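Local coordinates for McyG protein (Microcystis aeruginosa PCC 7806, PDB 4R0M) that binds phenylalanyl-adenylate in its adenylation domain and, as part of microcystin synthetase, probably activates its substrate as an adenylate for transfer to the carrier domain, at residues V73-A78 with L127-S132; N80-P85 with S154-R159; N118-L123 with S145-W150. All blocks are in the same frame, centred on the assembly; numbering follows the deposited sequence.

Contact 1. Residues V73-A78 with L127-S132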
ATOM      1  N   VAL A  73      -9.209  -5.817 -18.402  1.00 30.71           N
ATOM      2  CA  VAL A  73     -10.040  -6.689 -17.563  1.00 30.05           C
ATOM      3  C   VAL A  73      -9.864  -6.336 -16.084  1.00 29.06           C
ATOM      4  O   VAL A  73      -8.744  -6.104 -15.620  1.00 28.73           O
ATOM      5  CB  VAL A  73      -9.763  -8.200 -17.793  1.00 30.21           C
ATOM      6  CG1 VAL A  73     -10.087  -8.606 -19.223  1.00 30.49           C
ATOM      7  CG2 VAL A  73      -8.326  -8.562 -17.450  1.00 30.40           C
ATOM      8  N   ILE A  74     -10.977  -6.286 -15.357  1.00 27.86           N
ATOM      9  CA  ILE A  74     -10.958  -5.966 -13.931  1.00 27.49           C
ATOM     10  C   ILE A  74     -10.689  -7.220 -13.104  1.00 27.29           C
ATOM     11  O   ILE A  74     -11.252  -8.279 -13.372  1.00 27.84           O
ATOM     12  CB  ILE A  74     -12.273  -5.280 -13.477  1.00 27.18           C
ATOM     13  CG1 ILE A  74     -12.404  -3.900 -14.133  1.00 27.15           C
ATOM     14  CG2 ILE A  74     -12.339  -5.165 -11.954  1.00 26.53           C
ATOM     15  CD1 ILE A  74     -13.688  -3.161 -13.807  1.00 27.46           C
ATOM     16  N   LEU A  75      -9.821  -7.093 -12.104  1.00 27.60           N
ATOM     17  CA  LEU A  75      -9.515  -8.202 -11.200  1.00 28.07           C
ATOM     18  C   LEU A  75     -10.190  -8.029  -9.843  1.00 28.61           C
ATOM     19  O   LEU A  75     -10.012  -7.009  -9.167  1.00 28.43           O
ATOM     20  CB  LEU A  75      -8.001  -8.367 -11.027  1.00 27.99           C
ATOM     21  CG  LEU A  75      -7.201  -9.193 -12.042  1.00 28.33           C
ATOM     22  CD1 LEU A  75      -7.170  -8.570 -13.434  1.00 28.14           C
ATOM     23  CD2 LEU A  75      -5.787  -9.422 -11.524  1.00 28.00           C
ATOM     24  N   GLN A  76     -10.976  -9.035  -9.470  1.00 29.10           N
ATOM     25  CA  GLN A  76     -11.640  -9.096  -8.173  1.00 28.98           C
ATOM     26  C   GLN A  76     -11.431 -10.490  -7.585  1.00 29.15           C
ATOM     27  O   GLN A  76     -12.375 -11.263  -7.411  1.00 29.08           O
ATOM     28  CB  GLN A  76     -13.130  -8.770  -8.318  1.00 29.13           C
ATOM     29  CG  GLN A  76     -13.420  -7.300  -8.584  1.00 28.88           C
ATOM     30  CD  GLN A  76     -13.315  -6.453  -7.329  1.00 28.87           C
ATOM     31  OE1 GLN A  76     -12.246  -5.932  -7.001  1.00 28.34           O
ATOM     32  NE2 GLN A  76     -14.422  -6.327  -6.612  1.00 28.64           N
ATOM     33  N   ILE A  77     -10.171 -10.799  -7.288  1.00 29.49           N
ATOM     34  CA  ILE A  77      -9.759 -12.137  -6.884  1.00 29.73           C
ATOM     35  C   ILE A  77      -9.096 -12.106  -5.509  1.00 29.80           C
ATOM     36  O   ILE A  77      -8.022 -11.522  -5.344  1.00 30.00           O
ATOM     37  CB  ILE A  77      -8.776 -12.751  -7.912  1.00 30.24           C
ATOM     38  CG1 ILE A  77      -9.352 -12.672  -9.336  1.00 30.00           C
ATOM     39  CG2 ILE A  77      -8.437 -14.187  -7.537  1.00 30.11           C
ATOM     40  CD1 ILE A  77      -8.314 -12.753 -10.438  1.00 29.76           C
ATOM     41  N   ALA A  78      -9.738 -12.742  -4.531  1.00 29.73           N
ATOM     42  CA  ALA A  78      -9.211 -12.800  -3.165  1.00 29.57           C
ATOM     43  C   ALA A  78      -8.183 -13.914  -2.988  1.00 29.40           C
ATOM     44  O   ALA A  78      -7.246 -13.776  -2.205  1.00 29.84           O
ATOM     45  CB  ALA A  78     -10.343 -12.958  -2.159  1.00 29.53           C
ATOM     46  N   LEU A 127     -14.781  -6.943 -18.753  1.00 31.61           N
ATOM     47  CA  LEU A 127     -14.998  -8.203 -18.054  1.00 31.01           C
ATOM     48  C   LEU A 127     -14.335  -8.188 -16.676  1.00 30.84           C
ATOM     49  O   LEU A 127     -13.278  -7.581 -16.490  1.00 30.39           O
ATOM     50  CB  LEU A 127     -14.460  -9.369 -18.896  1.00 30.89           C
ATOM     51  CG  LEU A 127     -14.484 -10.796 -18.330  1.00 31.71           C
ATOM     52  CD1 LEU A 127     -15.901 -11.356 -18.255  1.00 31.34           C
ATOM     53  CD2 LEU A 127     -13.588 -11.709 -19.155  1.00 31.78           C
ATOM     54  N   ILE A 128     -14.968  -8.857 -15.717  1.00 30.83           N
ATOM     55  CA  ILE A 128     -14.448  -8.942 -14.357  1.00 30.71           C
ATOM     56  C   ILE A 128     -13.984 -10.363 -14.053  1.00 31.02           C
ATOM     57  O   ILE A 128     -14.743 -11.321 -14.198  1.00 31.28           O
ATOM     58  CB  ILE A 128     -15.491  -8.477 -13.315  1.00 30.68           C
ATOM     59  CG1 ILE A 128     -15.915  -7.034 -13.601  1.00 30.36           C
ATOM     60  CG2 ILE A 128     -14.939  -8.610 -11.897  1.00 30.27           C
ATOM     61  CD1 ILE A 128     -17.229  -6.639 -12.966  1.00 30.87           C
ATOM     62  N   LEU A 129     -12.722 -10.477 -13.650  1.00 31.48           N
ATOM     63  CA  LEU A 129     -12.128 -11.740 -13.234  1.00 32.04           C
ATOM     64  C   LEU A 129     -12.331 -11.914 -11.737  1.00 32.80           C
ATOM     65  O   LEU A 129     -12.029 -11.011 -10.956  1.00 32.91           O
ATOM     66  CB  LEU A 129     -10.629 -11.738 -13.546  1.00 32.32           C
ATOM     67  CG  LEU A 129     -10.053 -12.127 -14.914  1.00 32.18           C
ATOM     68  CD1 LEU A 129     -10.482 -11.110 -15.954  1.00 32.90           C
ATOM     69  CD2 LEU A 129      -8.544 -12.313 -14.918  1.00 32.11           C
ATOM     70  N   SER A 130     -12.840 -13.074 -11.339  1.00 33.37           N
ATOM     71  CA  SER A 130     -13.034 -13.375  -9.925  1.00 34.24           C
ATOM     72  C   SER A 130     -12.548 -14.783  -9.583  1.00 35.10           C
ATOM     73  O   SER A 130     -11.995 -15.481 -10.440  1.00 34.78           O
ATOM     74  CB  SER A 130     -14.506 -13.204  -9.543  1.00 34.61           C
ATOM     75  OG  SER A 130     -14.668 -13.208  -8.137  1.00 34.87           O
ATOM     76  N   ASP A 131     -12.725 -15.182  -8.325  1.00 35.90           N
ATOM     77  CA  ASP A 131     -12.486 -16.563  -7.914  1.00 37.08           C
ATOM     78  C   ASP A 131     -13.820 -17.261  -7.645  1.00 37.56           C
ATOM     79  O   ASP A 131     -14.872 -16.618  -7.675  1.00 37.71           O
ATOM     80  CB  ASP A 131     -11.529 -16.643  -6.707  1.00 37.41           C
ATOM     81  CG  ASP A 131     -11.997 -15.814  -5.514  1.00 37.98           C
ATOM     82  OD1 ASP A 131     -13.201 -15.842  -5.184  1.00 38.91           O
ATOM     83  OD2 ASP A 131     -11.146 -15.144  -4.887  1.00 38.34           O
ATOM     84  N   SER A 132     -13.772 -18.567  -7.390  1.00 38.97           N
ATOM     85  CA  SER A 132     -14.981 -19.381  -7.214  1.00 40.61           C
ATOM     86  C   SER A 132     -15.817 -19.005  -5.984  1.00 41.95           C
ATOM     87  O   SER A 132     -17.029 -19.226  -5.960  1.00 42.31           O
ATOM     88  CB  SER A 132     -14.625 -20.867  -7.179  1.00 40.37           C
ATOM     89  OG  SER A 132     -14.010 -21.261  -8.391  1.00 40.96           O
TER
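Ile74 and Leu75 pair in parallel with Ile128 and Leu129 at the middle of a four-stranded parallel sheet (96-99, 72-76, 128-130, 152-154) in the AMP-binding, ANL-type fold. Two backbone bonds grip Ile74: its N donates to Leu127 O (2.9 Å), its O accepts a nearly straight bond from Leu129 N (2.7 Å). Gln76 N continues the pairing to Leu129 O. On one face CB of Ile74 meets CG1 of Ile128, whose CG2 runs alongside the CG of Gln76; Leu116 and Trp120 of helix 111-122 cover them. Leu129 is the main side chain on the other face, where Val73 and Leu75 pack against Cys90 and Phe83 of helix 80-93. With CG of Leu129 beside its backbone N (chi1 -85°) and chi2 at 66°, CD1 comes to CB of Val73 (3.5 Å), while its CB receives CD1 of Ile77 (4.0 Å). Ile77 lays CG1 over Leu129 O and slides CG2 past Asp131. Shortening Ile77 to alanine is likely to open a gap beside CB of Leu129 and leave CB of Asp131 without its CG2 neighbour. At the end of the pairing, Ser130 OG donates to Gln76 O (3.1 Å). Beyond the strands Asp131 (chi1 55°, CG between N and carbonyl carbon) bonds Leu134 N through OD1 and Lys79 N through OD2; Ala78 N meets the same OD2 at 2.8 Å on the anti side, out of the carboxylate plane.

Contact 2. Residues N80-P85 with S154-R159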
ATOM      1  N   ASN A  80      -5.062 -15.872  -3.656  1.00 30.37           N
ATOM      2  CA  ASN A  80      -3.746 -15.578  -4.224  1.00 31.32           C
ATOM      3  C   ASN A  80      -3.282 -16.561  -5.302  1.00 31.87           C
ATOM      4  O   ASN A  80      -2.588 -16.171  -6.240  1.00 31.60           O
ATOM      5  CB  ASN A  80      -2.699 -15.447  -3.111  1.00 31.70           C
ATOM      6  CG  ASN A  80      -2.895 -14.194  -2.266  1.00 32.26           C
ATOM      7  OD1 ASN A  80      -3.797 -13.395  -2.520  1.00 32.85           O
ATOM      8  ND2 ASN A  80      -2.044 -14.014  -1.261  1.00 32.08           N
ATOM      9  N   GLN A  81      -3.685 -17.824  -5.168  1.00 33.29           N
ATOM     10  CA  GLN A  81      -3.363 -18.869  -6.145  1.00 33.79           C
ATOM     11  C   GLN A  81      -4.066 -18.648  -7.485  1.00 33.17           C
ATOM     12  O   GLN A  81      -3.710 -19.272  -8.488  1.00 33.47           O
ATOM     13  CB  GLN A  81      -3.720 -20.259  -5.605  1.00 35.23           C
ATOM     14  CG  GLN A  81      -2.972 -20.674  -4.345  1.00 37.63           C
ATOM     15  CD  GLN A  81      -3.733 -20.352  -3.066  1.00 39.58           C
ATOM     16  OE1 GLN A  81      -3.982 -19.184  -2.741  1.00 39.88           O
ATOM     17  NE2 GLN A  81      -4.099 -21.394  -2.326  1.00 39.35           N
ATOM     18  N   ASP A  82      -5.072 -17.775  -7.490  1.00 31.97           N
ATOM     19  CA  ASP A  82      -5.810 -17.429  -8.702  1.00 30.45           C
ATOM     20  C   ASP A  82      -5.395 -16.070  -9.252  1.00 29.44           C
ATOM     21  O   ASP A  82      -5.399 -15.862 -10.465  1.00 29.02           O
ATOM     22  CB  ASP A  82      -7.315 -17.422  -8.429  1.00 30.97           C
ATOM     23  CG  ASP A  82      -7.908 -18.815  -8.345  1.00 31.81           C
ATOM     24  OD1 ASP A  82      -7.170 -19.802  -8.560  1.00 31.88           O
ATOM     25  OD2 ASP A  82      -9.124 -18.919  -8.068  1.00 31.54           O
ATOM     26  N   PHE A  83      -5.050 -15.151  -8.353  1.00 28.02           N
ATOM     27  CA  PHE A  83      -4.734 -13.771  -8.725  1.00 27.27           C
ATOM     28  C   PHE A  83      -3.464 -13.670  -9.570  1.00 27.02           C
ATOM     29  O   PHE A  83      -3.495 -13.137 -10.679  1.00 27.02           O
ATOM     30  CB  PHE A  83      -4.622 -12.893  -7.471  1.00 26.35           C
ATOM     31  CG  PHE A  83      -4.395 -11.433  -7.761  1.00 26.13           C
ATOM     32  CD1 PHE A  83      -3.135 -10.963  -8.132  1.00 26.03           C
ATOM     33  CD2 PHE A  83      -5.437 -10.521  -7.642  1.00 25.80           C
ATOM     34  CE1 PHE A  83      -2.925  -9.618  -8.395  1.00 25.79           C
ATOM     35  CE2 PHE A  83      -5.232  -9.174  -7.897  1.00 25.68           C
ATOM     36  CZ  PHE A  83      -3.975  -8.723  -8.274  1.00 25.94           C
ATOM     37  N   ILE A  84      -2.355 -14.181  -9.041  1.00 26.82           N
ATOM     38  CA  ILE A  84      -1.052 -14.076  -9.707  1.00 26.85           C
ATOM     39  C   ILE A  84      -1.011 -14.757 -11.091  1.00 26.42           C
ATOM     40  O   ILE A  84      -0.571 -14.136 -12.060  1.00 26.58           O
ATOM     41  CB  ILE A  84       0.106 -14.538  -8.787  1.00 26.94           C
ATOM     42  CG1 ILE A  84       0.175 -13.639  -7.544  1.00 27.17           C
ATOM     43  CG2 ILE A  84       1.433 -14.502  -9.529  1.00 27.15           C
ATOM     44  CD1 ILE A  84       0.983 -14.201  -6.392  1.00 27.31           C
ATOM     45  N   PRO A  85      -1.487 -16.016 -11.200  1.00 26.10           N
ATOM     46  CA  PRO A  85      -1.542 -16.607 -12.538  1.00 26.00           C
ATOM     47  C   PRO A  85      -2.415 -15.830 -13.529  1.00 25.91           C
ATOM     48  O   PRO A  85      -2.060 -15.732 -14.705  1.00 25.64           O
ATOM     49  CB  PRO A  85      -2.113 -18.002 -12.275  1.00 26.05           C
ATOM     50  CG  PRO A  85      -1.668 -18.317 -10.889  1.00 25.63           C
ATOM     51  CD  PRO A  85      -1.809 -17.013 -10.160  1.00 25.87           C
ATOM     52  N   SER A 154     -14.868 -16.802 -13.382  1.00 35.58           N
ATOM     53  CA  SER A 154     -13.871 -17.319 -12.451  1.00 35.96           C
ATOM     54  C   SER A 154     -12.605 -17.753 -13.187  1.00 35.98           C
ATOM     55  O   SER A 154     -12.663 -18.176 -14.347  1.00 35.45           O
ATOM     56  CB  SER A 154     -14.439 -18.484 -11.636  1.00 35.66           C
ATOM     57  OG  SER A 154     -14.622 -19.630 -12.446  1.00 36.55           O
ATOM     58  N   VAL A 155     -11.468 -17.641 -12.503  1.00 35.80           N
ATOM     59  CA  VAL A 155     -10.184 -18.097 -13.032  1.00 36.86           C
ATOM     60  C   VAL A 155     -10.221 -19.605 -13.315  1.00 38.28           C
ATOM     61  O   VAL A 155      -9.684 -20.064 -14.326  1.00 38.55           O
ATOM     62  CB  VAL A 155      -9.019 -17.740 -12.079  1.00 36.29           C
ATOM     63  CG1 VAL A 155      -7.699 -18.306 -12.587  1.00 36.01           C
ATOM     64  CG2 VAL A 155      -8.909 -16.232 -11.912  1.00 35.78           C
ATOM     65  N   ASN A 156     -10.880 -20.358 -12.433  1.00 39.49           N
ATOM     66  CA  ASN A 156     -11.021 -21.806 -12.587  1.00 41.16           C
ATOM     67  C   ASN A 156     -11.855 -22.248 -13.791  1.00 41.86           C
ATOM     68  O   ASN A 156     -11.675 -23.359 -14.292  1.00 43.12           O
ATOM     69  CB  ASN A 156     -11.552 -22.444 -11.298  1.00 41.65           C
ATOM     70  CG  ASN A 156     -10.468 -22.631 -10.249  1.00 42.76           C
ATOM     71  OD1 ASN A 156     -10.703 -22.426  -9.057  1.00 43.09           O
ATOM     72  ND2 ASN A 156      -9.273 -23.025 -10.687  1.00 42.53           N
ATOM     73  N   GLU A 157     -12.761 -21.389 -14.249  1.00 42.29           N
ATOM     74  CA  GLU A 157     -13.491 -21.656 -15.485  1.00 42.83           C
ATOM     75  C   GLU A 157     -12.592 -21.414 -16.700  1.00 42.38           C
ATOM     76  O   GLU A 157     -12.684 -22.131 -17.698  1.00 43.27           O
ATOM     77  CB  GLU A 157     -14.763 -20.812 -15.581  1.00 43.83           C
ATOM     78  CG  GLU A 157     -15.780 -21.363 -16.573  1.00 45.94           C
ATOM     79  CD  GLU A 157     -16.827 -20.347 -16.995  1.00 47.70           C
ATOM     80  OE1 GLU A 157     -17.264 -19.536 -16.151  1.00 48.86           O
ATOM     81  OE2 GLU A 157     -17.223 -20.366 -18.182  1.00 48.95           O
ATOM     82  N   LEU A 158     -11.725 -20.405 -16.604  1.00 41.59           N
ATOM     83  CA  LEU A 158     -10.752 -20.099 -17.657  1.00 41.07           C
ATOM     84  C   LEU A 158      -9.670 -21.170 -17.742  1.00 41.13           C
ATOM     85  O   LEU A 158      -9.098 -21.396 -18.809  1.00 40.85           O
ATOM     86  CB  LEU A 158     -10.104 -18.729 -17.430  1.00 40.10           C
ATOM     87  CG  LEU A 158     -10.977 -17.470 -17.433  1.00 39.07           C
ATOM     88  CD1 LEU A 158     -10.207 -16.314 -16.823  1.00 38.30           C
ATOM     89  CD2 LEU A 158     -11.458 -17.106 -18.829  1.00 38.78           C
ATOM     90  N   ARG A 159      -9.396 -21.819 -16.613  1.00 41.57           N
ATOM     91  CA  ARG A 159      -8.447 -22.928 -16.547  1.00 42.74           C
ATOM     92  C   ARG A 159      -8.974 -24.188 -17.243  1.00 45.45           C
ATOM     93  O   ARG A 159      -8.202 -25.095 -17.560  1.00 45.52           O
ATOM     94  CB  ARG A 159      -8.096 -23.249 -15.090  1.00 41.13           C
ATOM     95  CG  ARG A 159      -7.122 -22.277 -14.443  1.00 39.57           C
ATOM     96  CD  ARG A 159      -6.557 -22.847 -13.152  1.00 37.85           C
ATOM     97  NE  ARG A 159      -5.498 -22.006 -12.598  1.00 36.85           N
ATOM     98  CZ  ARG A 159      -5.622 -21.243 -11.514  1.00 35.89           C
ATOM     99  NH1 ARG A 159      -6.765 -21.205 -10.843  1.00 35.40           N
ATOM    100  NH2 ARG A 159      -4.595 -20.517 -11.095  1.00 35.07           N
TER
HETATM  101  O   HOH W   1     -11.585 -19.257  -9.782  1.00 29.46           O
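Asp82 and Arg159 form a salt bridge between the first turn of helix 80-93 and the C-terminal side of the short helix that begins at Val155, two helices that each come after a strand of the same parallel four-stranded sheet in the adenylation domain. Charge carries most of the contact. Arg159 NH1 reaches Asp82 OD1 at 2.7 Å in a nearly straight bond (172°); OD1 lies in the guanidinium plane, yet the nitrogen comes from above the carboxylate plane, 50° out of it. The second terminal nitrogen, NH2, donates to the backbone Gln81 O (3.0 Å) and also salt-bridges Asp54 of helix 48-64. Two anchored nitrogens restrict rotation of the guanidinium, which the arginine chain, extended from CG to NE, carries to helix 80-93. Apolar groups frame it: CG of Pro85 stands at the guanidinium edge, 3.7 Å from NH2, and CG1 of Val155 lies over one face, offset toward the rim. Val155 also slides past Asp82 in the opposite direction, setting CG2 4.0 Å from CB of Asp82; Ile58 of helix 48-64 packs on the same valine. Water and capping bonds complete the polar set. Ser154 is the N-cap of the short helix, its OG accepting from Glu157 N (3.1 Å). Asp82 splits its oxygens between two partners: OD1 takes the arginine, while OD2 accepts from a water (3.0 Å) that in turn accepts from Asn156 N.

Contact 3. Residues N118-L123 with S145-W150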
ATOM      1  N   ASN A 118     -17.413   2.384 -10.373  1.00 29.79           N
ATOM      2  CA  ASN A 118     -16.888   3.585 -11.027  1.00 29.88           C
ATOM      3  C   ASN A 118     -15.843   3.261 -12.088  1.00 29.77           C
ATOM      4  O   ASN A 118     -15.923   3.752 -13.214  1.00 29.91           O
ATOM      5  CB  ASN A 118     -16.318   4.576 -10.003  1.00 29.92           C
ATOM      6  CG  ASN A 118     -17.399   5.346  -9.259  1.00 30.33           C
ATOM      7  OD1 ASN A 118     -18.535   5.464  -9.722  1.00 30.69           O
ATOM      8  ND2 ASN A 118     -17.043   5.882  -8.096  1.00 30.10           N
ATOM      9  N   VAL A 119     -14.872   2.428 -11.717  1.00 29.33           N
ATOM     10  CA  VAL A 119     -13.820   1.988 -12.630  1.00 29.27           C
ATOM     11  C   VAL A 119     -14.436   1.244 -13.817  1.00 29.72           C
ATOM     12  O   VAL A 119     -14.053   1.474 -14.967  1.00 29.92           O
ATOM     13  CB  VAL A 119     -12.767   1.115 -11.903  1.00 28.97           C
ATOM     14  CG1 VAL A 119     -11.809   0.461 -12.889  1.00 28.86           C
ATOM     15  CG2 VAL A 119     -11.996   1.949 -10.890  1.00 28.49           C
ATOM     16  N   TRP A 120     -15.404   0.374 -13.528  1.00 29.73           N
ATOM     17  CA  TRP A 120     -16.136  -0.375 -14.554  1.00 30.79           C
ATOM     18  C   TRP A 120     -16.766   0.531 -15.578  1.00 31.53           C
ATOM     19  O   TRP A 120     -16.735   0.235 -16.775  1.00 32.06           O
ATOM     20  CB  TRP A 120     -17.187  -1.263 -13.896  1.00 30.44           C
ATOM     21  CG  TRP A 120     -17.983  -2.134 -14.837  1.00 30.16           C
ATOM     22  CD1 TRP A 120     -17.598  -3.342 -15.414  1.00 30.39           C
ATOM     23  CD2 TRP A 120     -19.355  -1.909 -15.310  1.00 30.20           C
ATOM     24  NE1 TRP A 120     -18.602  -3.855 -16.199  1.00 30.16           N
ATOM     25  CE2 TRP A 120     -19.682  -3.047 -16.182  1.00 30.27           C
ATOM     26  CE3 TRP A 120     -20.308  -0.913 -15.116  1.00 30.01           C
ATOM     27  CZ2 TRP A 120     -20.913  -3.159 -16.813  1.00 30.61           C
ATOM     28  CZ3 TRP A 120     -21.544  -1.038 -15.760  1.00 30.05           C
ATOM     29  CH2 TRP A 120     -21.836  -2.133 -16.587  1.00 30.28           C
ATOM     30  N   LYS A 121     -17.334   1.643 -15.116  1.00 32.48           N
ATOM     31  CA  LYS A 121     -17.945   2.635 -16.003  1.00 33.65           C
ATOM     32  C   LYS A 121     -16.895   3.428 -16.786  1.00 33.30           C
ATOM     33  O   LYS A 121     -17.074   3.697 -17.975  1.00 33.38           O
ATOM     34  CB  LYS A 121     -18.867   3.574 -15.214  1.00 34.84           C
ATOM     35  CG  LYS A 121     -20.153   2.907 -14.748  1.00 36.62           C
ATOM     36  CD  LYS A 121     -20.899   3.735 -13.709  1.00 37.71           C
ATOM     37  CE  LYS A 121     -22.113   2.978 -13.188  1.00 38.23           C
ATOM     38  NZ  LYS A 121     -22.999   3.824 -12.336  1.00 39.14           N
ATOM     39  N   ILE A 122     -15.800   3.785 -16.117  1.00 32.61           N
ATOM     40  CA  ILE A 122     -14.694   4.505 -16.752  1.00 33.02           C
ATOM     41  C   ILE A 122     -14.072   3.707 -17.911  1.00 33.41           C
ATOM     42  O   ILE A 122     -13.677   4.286 -18.926  1.00 33.07           O
ATOM     43  CB  ILE A 122     -13.617   4.913 -15.713  1.00 32.98           C
ATOM     44  CG1 ILE A 122     -14.160   6.011 -14.792  1.00 32.52           C
ATOM     45  CG2 ILE A 122     -12.340   5.400 -16.389  1.00 33.30           C
ATOM     46  CD1 ILE A 122     -13.413   6.155 -13.481  1.00 32.43           C
ATOM     47  N   LEU A 123     -14.022   2.384 -17.761  1.00 34.10           N
ATOM     48  CA  LEU A 123     -13.357   1.501 -18.726  1.00 34.94           C
ATOM     49  C   LEU A 123     -14.291   0.878 -19.771  1.00 36.22           C
ATOM     50  O   LEU A 123     -13.911  -0.076 -20.457  1.00 36.17           O
ATOM     51  CB  LEU A 123     -12.591   0.394 -17.992  1.00 34.24           C
ATOM     52  CG  LEU A 123     -11.464   0.758 -17.024  1.00 33.57           C
ATOM     53  CD1 LEU A 123     -10.881  -0.507 -16.417  1.00 33.29           C
ATOM     54  CD2 LEU A 123     -10.379   1.570 -17.712  1.00 33.58           C
ATOM     55  N   SER A 145     -28.189  -3.987  -9.056  1.00 43.53           N
ATOM     56  CA  SER A 145     -27.992  -2.595  -9.461  1.00 41.94           C
ATOM     57  C   SER A 145     -28.212  -2.399 -10.961  1.00 41.23           C
ATOM     58  O   SER A 145     -27.903  -1.337 -11.503  1.00 40.43           O
ATOM     59  CB  SER A 145     -26.602  -2.099  -9.047  1.00 41.23           C
ATOM     60  OG  SER A 145     -26.516  -1.951  -7.640  1.00 41.28           O
ATOM     61  N   HIS A 146     -28.746  -3.431 -11.616  1.00 41.80           N
ATOM     62  CA  HIS A 146     -29.128  -3.390 -13.037  1.00 42.81           C
ATOM     63  C   HIS A 146     -28.070  -2.807 -13.937  1.00 42.97           C
ATOM     64  O   HIS A 146     -28.341  -1.917 -14.745  1.00 43.33           O
ATOM     65  CB  HIS A 146     -30.459  -2.658 -13.214  1.00 42.69           C
ATOM     66  CG  HIS A 146     -31.650  -3.436 -12.714  1.00 42.64           C
ATOM     67  ND1 HIS A 146     -31.908  -3.601 -11.404  1.00 42.52           N
ATOM     68  CD2 HIS A 146     -32.661  -4.102 -13.402  1.00 42.80           C
ATOM     69  CE1 HIS A 146     -33.025  -4.339 -11.259  1.00 42.70           C
ATOM     70  NE2 HIS A 146     -33.485  -4.644 -12.482  1.00 43.03           N
ATOM     71  N   LEU A 147     -26.850  -3.318 -13.800  1.00 43.38           N
ATOM     72  CA  LEU A 147     -25.712  -2.819 -14.561  1.00 43.84           C
ATOM     73  C   LEU A 147     -25.604  -3.560 -15.891  1.00 44.37           C
ATOM     74  O   LEU A 147     -25.342  -4.766 -15.929  1.00 44.01           O
ATOM     75  CB  LEU A 147     -24.426  -2.933 -13.733  1.00 43.90           C
ATOM     76  CG  LEU A 147     -24.470  -2.224 -12.369  1.00 43.89           C
ATOM     77  CD1 LEU A 147     -23.429  -2.781 -11.409  1.00 43.26           C
ATOM     78  CD2 LEU A 147     -24.330  -0.711 -12.517  1.00 43.55           C
ATOM     79  N   GLU A 148     -25.825  -2.822 -16.976  1.00 44.59           N
ATOM     80  CA  GLU A 148     -25.931  -3.387 -18.319  1.00 44.85           C
ATOM     81  C   GLU A 148     -24.589  -3.897 -18.851  1.00 43.03           C
ATOM     82  O   GLU A 148     -23.620  -3.139 -18.949  1.00 42.53           O
ATOM     83  CB  GLU A 148     -26.529  -2.343 -19.268  1.00 47.21           C
ATOM     84  CG  GLU A 148     -27.021  -2.884 -20.602  1.00 50.17           C
ATOM     85  CD  GLU A 148     -27.588  -1.798 -21.504  1.00 52.56           C
ATOM     86  OE1 GLU A 148     -27.295  -0.602 -21.276  1.00 53.31           O
ATOM     87  OE2 GLU A 148     -28.331  -2.142 -22.450  1.00 54.10           O
ATOM     88  N   GLY A 149     -24.546  -5.186 -19.190  1.00 41.03           N
ATOM     89  CA  GLY A 149     -23.347  -5.815 -19.745  1.00 38.96           C
ATOM     90  C   GLY A 149     -22.384  -6.356 -18.702  1.00 38.38           C
ATOM     91  O   GLY A 149     -21.268  -6.764 -19.031  1.00 38.73           O
ATOM     92  N   TRP A 150     -22.824  -6.353 -17.444  1.00 36.76           N
ATOM     93  CA  TRP A 150     -22.053  -6.856 -16.310  1.00 35.36           C
ATOM     94  C   TRP A 150     -21.740  -8.310 -16.500  1.00 36.32           C
ATOM     95  O   TRP A 150     -22.646  -9.149 -16.543  1.00 36.72           O
ATOM     96  CB  TRP A 150     -22.866  -6.656 -15.038  1.00 33.53           C
ATOM     97  CG  TRP A 150     -22.135  -6.842 -13.729  1.00 31.71           C
ATOM     98  CD1 TRP A 150     -22.135  -7.969 -12.910  1.00 30.85           C
ATOM     99  CD2 TRP A 150     -21.311  -5.854 -13.014  1.00 30.64           C
ATOM    100  NE1 TRP A 150     -21.384  -7.756 -11.783  1.00 30.34           N
ATOM    101  CE2 TRP A 150     -20.860  -6.510 -11.782  1.00 30.29           C
ATOM    102  CE3 TRP A 150     -20.908  -4.545 -13.267  1.00 30.53           C
ATOM    103  CZ2 TRP A 150     -20.046  -5.866 -10.859  1.00 30.10           C
ATOM    104  CZ3 TRP A 150     -20.087  -3.905 -12.327  1.00 30.11           C
ATOM    105  CH2 TRP A 150     -19.667  -4.551 -11.154  1.00 29.76           C
TER
HETATM  106  O   HOH W   2     -18.592  -6.734 -17.373  1.00 29.95           O
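An edge-to-face tryptophan pair joins the end of helix 111-122 to the type II beta turn Leu147-Trp150, which lies between helix 135-144 and strand 152-154. The CE3-CZ3 edge of Trp150 enters over one face of Trp120, with Trp150 CE3 3.5 Å from Trp120 CE2. The six-membered ring of Trp150 and the five-membered ring of Trp120 have centroids 4.6 Å apart and planes at 60°. CG of Trp120 is anti to its backbone N (chi1 -178°), directing the indole away from the helix into the turn. Its far rim abuts the turn: CH2 comes to 3.1 Å from Glu148 O near the ring plane, and CB of Leu147 sits 3.9 Å from the same carbon. Along the same edge, on the five-membered ring, NE1 donates to a water (3.1 Å) that also lies 3.1 Å from Gly149 O. Gly149 has a positive phi (88°), where a side chain would jam against the preceding carbonyl. Trp150 is held in turn by NE1, bonded to Ile138 O of helix 135-144, and CD1 of Leu147 lies over one of its ring faces. The pair thereby ties together two successive beta-alpha-beta crossovers of the parallel sheet, one through helix 111-122 and the next through helix 135-144.

How the contacts relate
Contact 1 is the buried core, backbone pairing inside the sheet with aliphatic side chains on both faces. Contact 2 is partly buried on the side of helix 80-93, and exchanges that chemistry for a salt bridge, a water and a helix cap. Contact 3 lies at the surface, at the last turn of helix 111-122, and rests on aromatic packing. Contacts 1 and 2 abut: strand 72-76 runs on into helix 80-93, Ile77 packs on Asp82, and Ser130 O probably bonds Val155 N. Contact 1 meets contact 3 through Ile74 and Ile128, which lie against Trp120, Ile128 also touching Trp150. Contacts 2 and 3, centres about 22 Å apart, do not touch; segments 145-150 and 154-159 adjoin only in sequence.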